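Local coordinates for protein MATE family efflux transporter (Vibrio cholerae, PDB 6IDP) that probably exports drugs and other toxic compounds across the bacterial membrane as a MATE-family transporter whose conformational changes depend on protons, at residues 84-87 / 88-91; 176-179 / 180-184; 424-427 / 428-432; 341-344 / 345-349. All blocks are in the same frame, centred on the assembly; numbering follows the deposited sequence.

Contact 1: residues 84-87 / 88-91; sequences TEYA and KQLG. With OLC ((2R)-2,3-dihydroxypropyl (9Z)-octadec-9-enoate), chain J.
Y86 and L90 pack against each other one turn apart in the first turns of helix 84-111, with a lipid chain on the far side of the tyrosine ring. Along the Y86 side chain, CB starts at the lipid, 3.9 Å from C16 of the monoolein in chain J. CG swings out anti to the backbone N (chi1 174°), which lays the ring over the L90 methyls; CG itself is 3.5 Å from the same C16. Farther out the opposite face meets L90, and Y86 CE2 lies 3.5 Å from L90 CD1, a CH-pi contact. At the tip, Y86 OH is 3.8 Å from both L90 CD1 and L90 CD2. Tyrosine suits the place, offering two flat apolar faces and a polar end, and Q89 OE1 lies at the ring edge. Beside this pair runs a polar one: E85 OE2 and K88 NZ form a long salt bridge at 3.8 Å, while the lysine's CE comes closer to OE2, at 3.2 Å. Q89 turns its amide past the E85 carboxylate, the two planes 83° apart, and NE2 is satisfied by the carbonyl of Q220. Among the neighbours, L90 meets V74 and I75 of helix 54-80, the small A87 fits against I79, and Y86 and L90 both touch S229 of helix 226-259.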
# COMPACT_ATOMS: atom_id res chain seq x y z
N THR A 84 -9.70 3.44 -26.99
CA THR A 84 -9.36 2.03 -26.88
C THR A 84 -7.91 1.71 -27.25
O THR A 84 -7.22 1.00 -26.52
CB THR A 84 -10.29 1.18 -27.75
OG1 THR A 84 -11.65 1.48 -27.43
CG2 THR A 84 -10.03 -0.30 -27.54
N GLU A 85 -7.47 2.22 -28.40
CA GLU A 85 -6.11 1.96 -28.86
C GLU A 85 -5.09 2.59 -27.92
O GLU A 85 -4.12 1.94 -27.52
CB GLU A 85 -5.91 2.50 -30.28
CG GLU A 85 -4.52 2.27 -30.85
CD GLU A 85 -4.22 0.80 -31.11
OE1 GLU A 85 -3.03 0.42 -31.09
OE2 GLU A 85 -5.18 0.03 -31.34
N TYR A 86 -5.32 3.84 -27.56
CA TYR A 86 -4.39 4.59 -26.72
C TYR A 86 -4.24 3.96 -25.34
O TYR A 86 -3.15 3.94 -24.77
CB TYR A 86 -4.86 6.04 -26.61
CG TYR A 86 -4.06 6.89 -25.64
CD1 TYR A 86 -2.71 7.13 -25.84
CD2 TYR A 86 -4.67 7.46 -24.53
CE1 TYR A 86 -1.98 7.90 -24.96
CE2 TYR A 86 -3.95 8.24 -23.65
CZ TYR A 86 -2.61 8.46 -23.86
OH TYR A 86 -1.90 9.23 -22.98
N ALA A 87 -5.34 3.44 -24.80
CA ALA A 87 -5.32 2.83 -23.47
C ALA A 87 -4.45 1.58 -23.43
O ALA A 87 -3.72 1.37 -22.46
CB ALA A 87 -6.74 2.51 -23.02
N LYS A 88 -4.53 0.74 -24.46
CA LYS A 88 -3.75 -0.49 -24.46
C LYS A 88 -2.30 -0.25 -24.88
O LYS A 88 -1.42 -1.04 -24.56
CB LYS A 88 -4.40 -1.55 -25.35
CG LYS A 88 -4.35 -1.27 -26.83
CD LYS A 88 -4.91 -2.46 -27.60
CE LYS A 88 -4.82 -2.25 -29.09
NZ LYS A 88 -5.26 -3.47 -29.85
N GLN A 89 -2.06 0.84 -25.60
CA GLN A 89 -0.69 1.26 -25.88
C GLN A 89 -0.03 1.72 -24.58
O GLN A 89 1.15 1.45 -24.34
CB GLN A 89 -0.65 2.39 -26.91
CG GLN A 89 -0.98 1.96 -28.33
CD GLN A 89 -1.12 3.14 -29.26
OE1 GLN A 89 -1.59 4.21 -28.86
NE2 GLN A 89 -0.71 2.97 -30.51
N LEU A 90 -0.79 2.42 -23.75
CA LEU A 90 -0.32 2.86 -22.45
C LEU A 90 0.02 1.67 -21.57
O LEU A 90 0.98 1.71 -20.80
CB LEU A 90 -1.36 3.73 -21.75
CG LEU A 90 -1.54 5.17 -22.23
CD1 LEU A 90 -2.65 5.85 -21.44
CD2 LEU A 90 -0.24 5.94 -22.10
N GLY A 91 -0.78 0.61 -21.69
CA GLY A 91 -0.56 -0.61 -20.92
C GLY A 91 0.79 -1.21 -21.24
O GLY A 91 1.52 -1.62 -20.34
C18 OLC J . -6.69 9.55 -28.99
C17 OLC J . -5.91 10.58 -28.20
C16 OLC J . -4.91 9.88 -27.30
C15 OLC J . -4.19 10.90 -26.45
C13 OLC J . -4.43 12.53 -24.61
C14 OLC J . -5.15 11.48 -25.43

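Contact 2: residues 176-179 / 180-184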
# COMPACT_ATOMS: atom_id res chain seq x y z
N ILE A 176 4.21 -22.72 0.35
CA ILE A 176 4.64 -24.10 0.16
C ILE A 176 6.13 -24.20 -0.18
O ILE A 176 6.84 -25.05 0.35
CB ILE A 176 3.83 -24.79 -0.96
CG1 ILE A 176 2.35 -24.85 -0.58
CG2 ILE A 176 4.37 -26.19 -1.23
CD1 ILE A 176 1.47 -25.47 -1.66
N LEU A 177 6.60 -23.32 -1.06
CA LEU A 177 7.98 -23.35 -1.52
C LEU A 177 8.97 -22.84 -0.47
O LEU A 177 10.15 -23.17 -0.50
CB LEU A 177 8.14 -22.54 -2.81
CG LEU A 177 7.43 -23.10 -4.04
CD1 LEU A 177 7.54 -22.15 -5.22
CD2 LEU A 177 7.98 -24.47 -4.40
N ASP A 178 8.46 -22.04 0.47
CA ASP A 178 9.30 -21.40 1.48
C ASP A 178 10.15 -22.39 2.30
O ASP A 178 11.37 -22.29 2.29
CB ASP A 178 8.44 -20.53 2.41
CG ASP A 178 8.83 -19.06 2.37
OD1 ASP A 178 9.59 -18.67 1.46
OD2 ASP A 178 8.38 -18.30 3.25
N PRO A 179 9.51 -23.35 2.99
CA PRO A 179 10.38 -24.20 3.82
C PRO A 179 11.26 -25.15 3.00
O PRO A 179 12.29 -25.60 3.50
CB PRO A 179 9.39 -24.98 4.68
CG PRO A 179 8.19 -25.10 3.82
CD PRO A 179 8.11 -23.80 3.05
N ILE A 180 10.85 -25.44 1.77
CA ILE A 180 11.60 -26.35 0.91
C ILE A 180 12.94 -25.75 0.49
O ILE A 180 13.97 -26.43 0.50
CB ILE A 180 10.79 -26.72 -0.35
CG1 ILE A 180 9.50 -27.44 0.04
CG2 ILE A 180 11.61 -27.59 -1.29
CD1 ILE A 180 8.66 -27.88 -1.13
N PHE A 181 12.93 -24.47 0.11
CA PHE A 181 14.16 -23.81 -0.31
C PHE A 181 14.99 -23.34 0.87
O PHE A 181 16.22 -23.43 0.85
CB PHE A 181 13.84 -22.64 -1.24
CG PHE A 181 13.55 -23.05 -2.66
CD1 PHE A 181 14.59 -23.20 -3.57
CD2 PHE A 181 12.26 -23.30 -3.07
CE1 PHE A 181 14.33 -23.59 -4.87
CE2 PHE A 181 11.99 -23.69 -4.38
CZ PHE A 181 13.03 -23.83 -5.28
N ILE A 182 14.33 -22.84 1.91
CA ILE A 182 15.02 -22.35 3.10
C ILE A 182 15.70 -23.47 3.88
O ILE A 182 16.87 -23.35 4.26
CB ILE A 182 14.05 -21.59 4.03
CG1 ILE A 182 13.56 -20.31 3.36
CG2 ILE A 182 14.73 -21.26 5.35
CD1 ILE A 182 12.43 -19.63 4.10
N PHE A 183 14.99 -24.57 4.10
CA PHE A 183 15.49 -25.64 4.97
C PHE A 183 15.92 -26.90 4.22
O PHE A 183 17.06 -27.34 4.36
CB PHE A 183 14.41 -26.01 5.99
CG PHE A 183 14.03 -24.87 6.89
CD1 PHE A 183 15.01 -24.13 7.54
CD2 PHE A 183 12.70 -24.54 7.08
CE1 PHE A 183 14.66 -23.08 8.37
CE2 PHE A 183 12.35 -23.49 7.91
CZ PHE A 183 13.33 -22.76 8.55
N THR A 184 15.01 -27.47 3.44
CA THR A 184 15.27 -28.73 2.73
C THR A 184 16.46 -28.60 1.79
O THR A 184 17.23 -29.55 1.61
CB THR A 184 14.02 -29.19 1.94
OG1 THR A 184 12.91 -29.34 2.84
CG2 THR A 184 14.27 -30.52 1.24
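L177 O accepts F181 N and D178 O accepts I182 N in ordinary alpha-helical bonds, and then the winding changes. P179 has no N-H to give to the turn before it, and the helix kinks there. P179 O takes two donors from the next turn, F183 N at 3.0 Å, from above the carbonyl plane, and T184 N at 3.3 Å, within it, the second marking a wider pi-type turn. This is the closing end of helix 161-184, a membrane helix of the N-terminal half of the MATE fold. Proline suits the kink, since its N has no hydrogen to donate, and its ring packs CB 4.1 Å from F183 CD2. On one flank L177 and F181 lie side by side, leucine CD2 4.1 Å from phenylalanine CE2. With CG anti to its carbonyl carbon (chi1 -80°), the F181 ring presents an edge to L177 O, CD2 being 3.3 Å from that oxygen. I182 runs alongside D178: CG1 lies 3.1 Å from D178 O, and CD1 is 4.0 Å from OD1, a hydrocarbon shoulder beside the carboxylate. D178 is buried against F31 and F38 of helix 5-39, and its OD2 is close to OD1 of D35, a pair of acids that could take part in the proton-dependent conformational change. F181 also meets F185 edge-to-face and packs against I194 and I198 of helix 189-213.

Contact 3: residues 424-427 / 428-432. With OLC ((2R)-2,3-dihydroxypropyl (9Z)-octadec-9-enoate), chain G; OLC ((2R)-2,3-dihydroxypropyl (9Z)-octadec-9-enoate), chain I.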
# COMPACT_ATOMS: atom_id res chain seq x y z
N ALA A 424 -10.30 17.19 7.33
CA ALA A 424 -9.57 18.06 6.42
C ALA A 424 -9.53 17.48 5.01
O ALA A 424 -9.61 18.21 4.02
CB ALA A 424 -8.15 18.28 6.93
N ALA A 425 -9.39 16.16 4.92
CA ALA A 425 -9.30 15.48 3.63
C ALA A 425 -10.61 15.61 2.86
O ALA A 425 -10.61 15.86 1.66
CB ALA A 425 -8.94 14.01 3.83
N TRP A 426 -11.72 15.43 3.57
CA TRP A 426 -13.04 15.57 2.98
C TRP A 426 -13.29 16.99 2.48
O TRP A 426 -13.91 17.19 1.44
CB TRP A 426 -14.12 15.17 4.00
CG TRP A 426 -15.50 15.53 3.55
CD1 TRP A 426 -16.26 16.57 4.01
CD2 TRP A 426 -16.29 14.86 2.57
NE1 TRP A 426 -17.47 16.58 3.36
CE2 TRP A 426 -17.52 15.54 2.47
CE3 TRP A 426 -16.08 13.74 1.75
CZ2 TRP A 426 -18.53 15.15 1.60
CZ3 TRP A 426 -17.08 13.36 0.88
CH2 TRP A 426 -18.29 14.06 0.81
N LEU A 427 -12.80 17.98 3.22
CA LEU A 427 -12.93 19.38 2.83
C LEU A 427 -12.10 19.70 1.60
O LEU A 427 -12.54 20.46 0.72
CB LEU A 427 -12.52 20.30 3.98
CG LEU A 427 -13.45 20.31 5.20
CD1 LEU A 427 -12.88 21.18 6.31
CD2 LEU A 427 -14.84 20.78 4.80
N ALA A 428 -10.90 19.14 1.54
CA ALA A 428 -10.00 19.34 0.41
C ALA A 428 -10.56 18.71 -0.86
O ALA A 428 -10.44 19.27 -1.95
CB ALA A 428 -8.63 18.76 0.72
N TYR A 429 -11.18 17.54 -0.71
CA TYR A 429 -11.86 16.87 -1.81
C TYR A 429 -13.02 17.72 -2.34
O TYR A 429 -13.22 17.81 -3.55
CB TYR A 429 -12.38 15.51 -1.35
CG TYR A 429 -13.43 14.89 -2.25
CD1 TYR A 429 -13.16 14.61 -3.59
CD2 TYR A 429 -14.69 14.56 -1.76
CE1 TYR A 429 -14.11 14.04 -4.41
CE2 TYR A 429 -15.65 13.99 -2.58
CZ TYR A 429 -15.36 13.73 -3.90
OH TYR A 429 -16.31 13.16 -4.72
N GLN A 430 -13.77 18.32 -1.43
CA GLN A 430 -14.90 19.15 -1.82
C GLN A 430 -14.44 20.43 -2.50
O GLN A 430 -15.07 20.90 -3.45
CB GLN A 430 -15.77 19.48 -0.61
CG GLN A 430 -16.55 18.29 -0.08
CD GLN A 430 -17.84 18.69 0.61
OE1 GLN A 430 -18.92 18.23 0.24
NE2 GLN A 430 -17.73 19.55 1.62
N LYS A 431 -13.33 20.99 -2.03
CA LYS A 431 -12.77 22.18 -2.64
C LYS A 431 -12.21 21.86 -4.03
O LYS A 431 -12.30 22.68 -4.94
CB LYS A 431 -11.67 22.78 -1.76
CG LYS A 431 -11.18 24.13 -2.25
CD LYS A 431 -9.93 24.57 -1.50
CE LYS A 431 -9.50 25.96 -1.95
NZ LYS A 431 -8.17 26.33 -1.39
N ALA A 432 -11.65 20.67 -4.17
CA ALA A 432 -11.12 20.21 -5.44
C ALA A 432 -12.21 20.10 -6.51
O ALA A 432 -11.97 20.43 -7.67
CB ALA A 432 -10.40 18.88 -5.27
C18 OLC G . -14.80 11.79 9.99
C10 OLC G . -20.30 11.32 3.01
C9 OLC G . -21.63 11.16 2.83
C17 OLC G . -14.42 12.97 9.11
C11 OLC G . -19.79 12.24 4.10
C16 OLC G . -14.73 12.64 7.66
C12 OLC G . -18.32 12.00 4.37
C15 OLC G . -16.17 12.96 7.34
C13 OLC G . -17.89 12.85 5.54
C14 OLC G . -16.46 12.51 5.92
C18 OLC I . -8.28 22.61 6.10
C17 OLC I . -7.87 21.71 4.95
C11 OLC I . -13.08 24.99 3.12
C16 OLC I . -8.89 21.81 3.84
C12 OLC I . -11.74 24.68 3.74
C15 OLC I . -8.86 23.22 3.28
C13 OLC I . -10.66 24.80 2.69
C14 OLC I . -10.07 23.44 2.40
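W426 lies between Q430, one turn on, and a lipid chain, near the end of helix 379-435, the long final helical segment of the MATE chain, which here packs back on its own earlier residues I385 and F393. Regular i to i+4 hydrogen bonds carry the backbone: A428 N to A424 O, Y429 N to A425 O, Q430 N to W426 O and K431 N to L427 O, all 2.9 to 3.1 Å long. The aromatic contact joins W426 and Y429, whose planes meet at 54° with the closest carbons, W426 CZ3 and Y429 CD2, 3.8 Å apart. W426 CG is anti to its backbone N (chi1 169°), and the indole's CZ3 meets the Y429 ring at its edge, near its plane. Apolar contact with lipid comes from two monoolein chains: C12 of the chain G molecule lies over one indole face, 3.9 Å from W426 CE3, and C16 of the chain I molecule is 3.9 Å from L427 CB. Tryptophan is a natural choice at such a lipid-facing surface, while the small A425 lets the helix come close to C366 and M369 of helix 360-375, the latter also met by Y429. The opposite indole face is taken by glutamine: Q430 CG makes a CH-pi contact 4.1 Å from the centroid of the five-membered ring, and Q430 OE1 lies 3.4 Å from W426 CZ2.

Contact 4: residues 341-344 / 345-349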
# COMPACT_ATOMS: atom_id res chain seq x y z
N SER A 341 2.16 -11.86 26.11
CA SER A 341 2.12 -12.42 27.46
C SER A 341 2.86 -11.53 28.47
O SER A 341 2.82 -11.78 29.67
CB SER A 341 2.71 -13.83 27.47
OG SER A 341 4.02 -13.85 26.95
N GLU A 342 3.53 -10.49 27.97
CA GLU A 342 4.15 -9.50 28.85
C GLU A 342 3.10 -8.49 29.34
O GLU A 342 2.55 -7.73 28.54
CB GLU A 342 5.28 -8.76 28.13
CG GLU A 342 6.34 -9.66 27.54
CD GLU A 342 7.50 -8.87 26.96
OE1 GLU A 342 8.05 -8.01 27.68
OE2 GLU A 342 7.86 -9.11 25.79
N THR A 343 2.85 -8.51 30.64
CA THR A 343 1.79 -7.70 31.25
C THR A 343 1.98 -6.20 31.04
O THR A 343 1.02 -5.48 30.75
CB THR A 343 1.68 -7.98 32.75
OG1 THR A 343 1.58 -9.39 32.97
CG2 THR A 343 0.46 -7.29 33.35
N GLU A 344 3.21 -5.74 31.19
CA GLU A 344 3.53 -4.33 31.00
C GLU A 344 3.17 -3.89 29.58
O GLU A 344 2.65 -2.79 29.38
CB GLU A 344 5.01 -4.07 31.27
CG GLU A 344 5.39 -2.60 31.30
CD GLU A 344 6.88 -2.38 31.52
OE1 GLU A 344 7.61 -3.38 31.68
OE2 GLU A 344 7.32 -1.21 31.52
N VAL A 345 3.44 -4.75 28.60
CA VAL A 345 3.11 -4.44 27.22
C VAL A 345 1.60 -4.50 26.99
O VAL A 345 1.03 -3.62 26.34
CB VAL A 345 3.82 -5.39 26.24
CG1 VAL A 345 3.52 -4.99 24.80
CG2 VAL A 345 5.32 -5.39 26.49
N SER A 346 0.96 -5.54 27.52
CA SER A 346 -0.46 -5.74 27.31
C SER A 346 -1.31 -4.66 27.97
O SER A 346 -2.40 -4.33 27.49
CB SER A 346 -0.89 -7.13 27.80
OG SER A 346 -0.78 -7.23 29.21
N GLN A 347 -0.82 -4.10 29.07
CA GLN A 347 -1.54 -3.02 29.75
C GLN A 347 -1.55 -1.75 28.91
O GLN A 347 -2.56 -1.05 28.83
CB GLN A 347 -0.92 -2.74 31.12
CG GLN A 347 -1.29 -3.74 32.20
CD GLN A 347 -0.79 -3.33 33.57
OE1 GLN A 347 -0.24 -2.24 33.74
NE2 GLN A 347 -0.99 -4.19 34.57
N ILE A 348 -0.42 -1.45 28.28
CA ILE A 348 -0.31 -0.27 27.43
C ILE A 348 -1.06 -0.48 26.12
O ILE A 348 -1.68 0.44 25.59
CB ILE A 348 1.17 0.08 27.14
CG1 ILE A 348 1.91 0.37 28.46
CG2 ILE A 348 1.27 1.28 26.21
CD1 ILE A 348 3.38 0.71 28.28
N LEU A 349 -1.00 -1.71 25.61
CA LEU A 349 -1.73 -2.06 24.40
C LEU A 349 -3.24 -2.00 24.63
O LEU A 349 -3.99 -1.58 23.75
CB LEU A 349 -1.31 -3.46 23.92
CG LEU A 349 -2.04 -4.03 22.70
CD1 LEU A 349 -1.88 -3.11 21.48
CD2 LEU A 349 -1.54 -5.43 22.39
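V345 turns its CG2 methyl back at E342, 3.7 Å from glutamate CB, in a skewed contact of two aliphatic surfaces; E342 is poorly ordered, so its side-chain position is less certain. On another side of the helix T343 and Q347 meet at an angle, the threonine CG2 methyl 3.6 Å from Q347 NE2 and the glutamine's own CG 3.2 Å from T343 O. S346 folds back on the preceding turn: with OG between its backbone N and carbonyl carbon (chi1 67°), the hydroxyl donates to T343 O at 2.9 Å. Together these residues make the start of helix 343-355, with E342 at the N-cap position and E342 O accepting S346 N at 2.9 Å in the first turn. The T343 carbonyl is gripped twice, since Q347 N also bonds to T343 O, at 2.8 Å, and both donors come from the same face of its plane. Serine is apt here because its short side chain lets the buried hydroxyl bond to a carbonyl of its own helix. I348 lays CG1 beside E344 O, 3.4 Å away, and beyond it touches A268 of helix 263-279 and I407 and F411 of helix 379-435. V345 packs onto A264 and A268, whose small side chains allow its branched one to come near.

How the contacts relate
All four are short local contacts between residues three to five apart along helices, contact 4 at a helix start; they are spread over the periphery of one chain, 22 to 29 Å from its centre, and none touches another. Contacts 1 and 4 are farthest apart, their centres about 54 Å apart on opposite sides of the chain's centre and in different MatE regions of the sequence. Contacts 2 and 3 also lie across that centre, their centres about 49 Å apart; contacts 1 and 3 are closest together, yet their nearest atoms are still about 21 Å apart. Contacts 1 and 3 touch monoolein directly, whereas contacts 2 and 4 do not. Contact 2 alone brings in the close D35 and D178 acid pair.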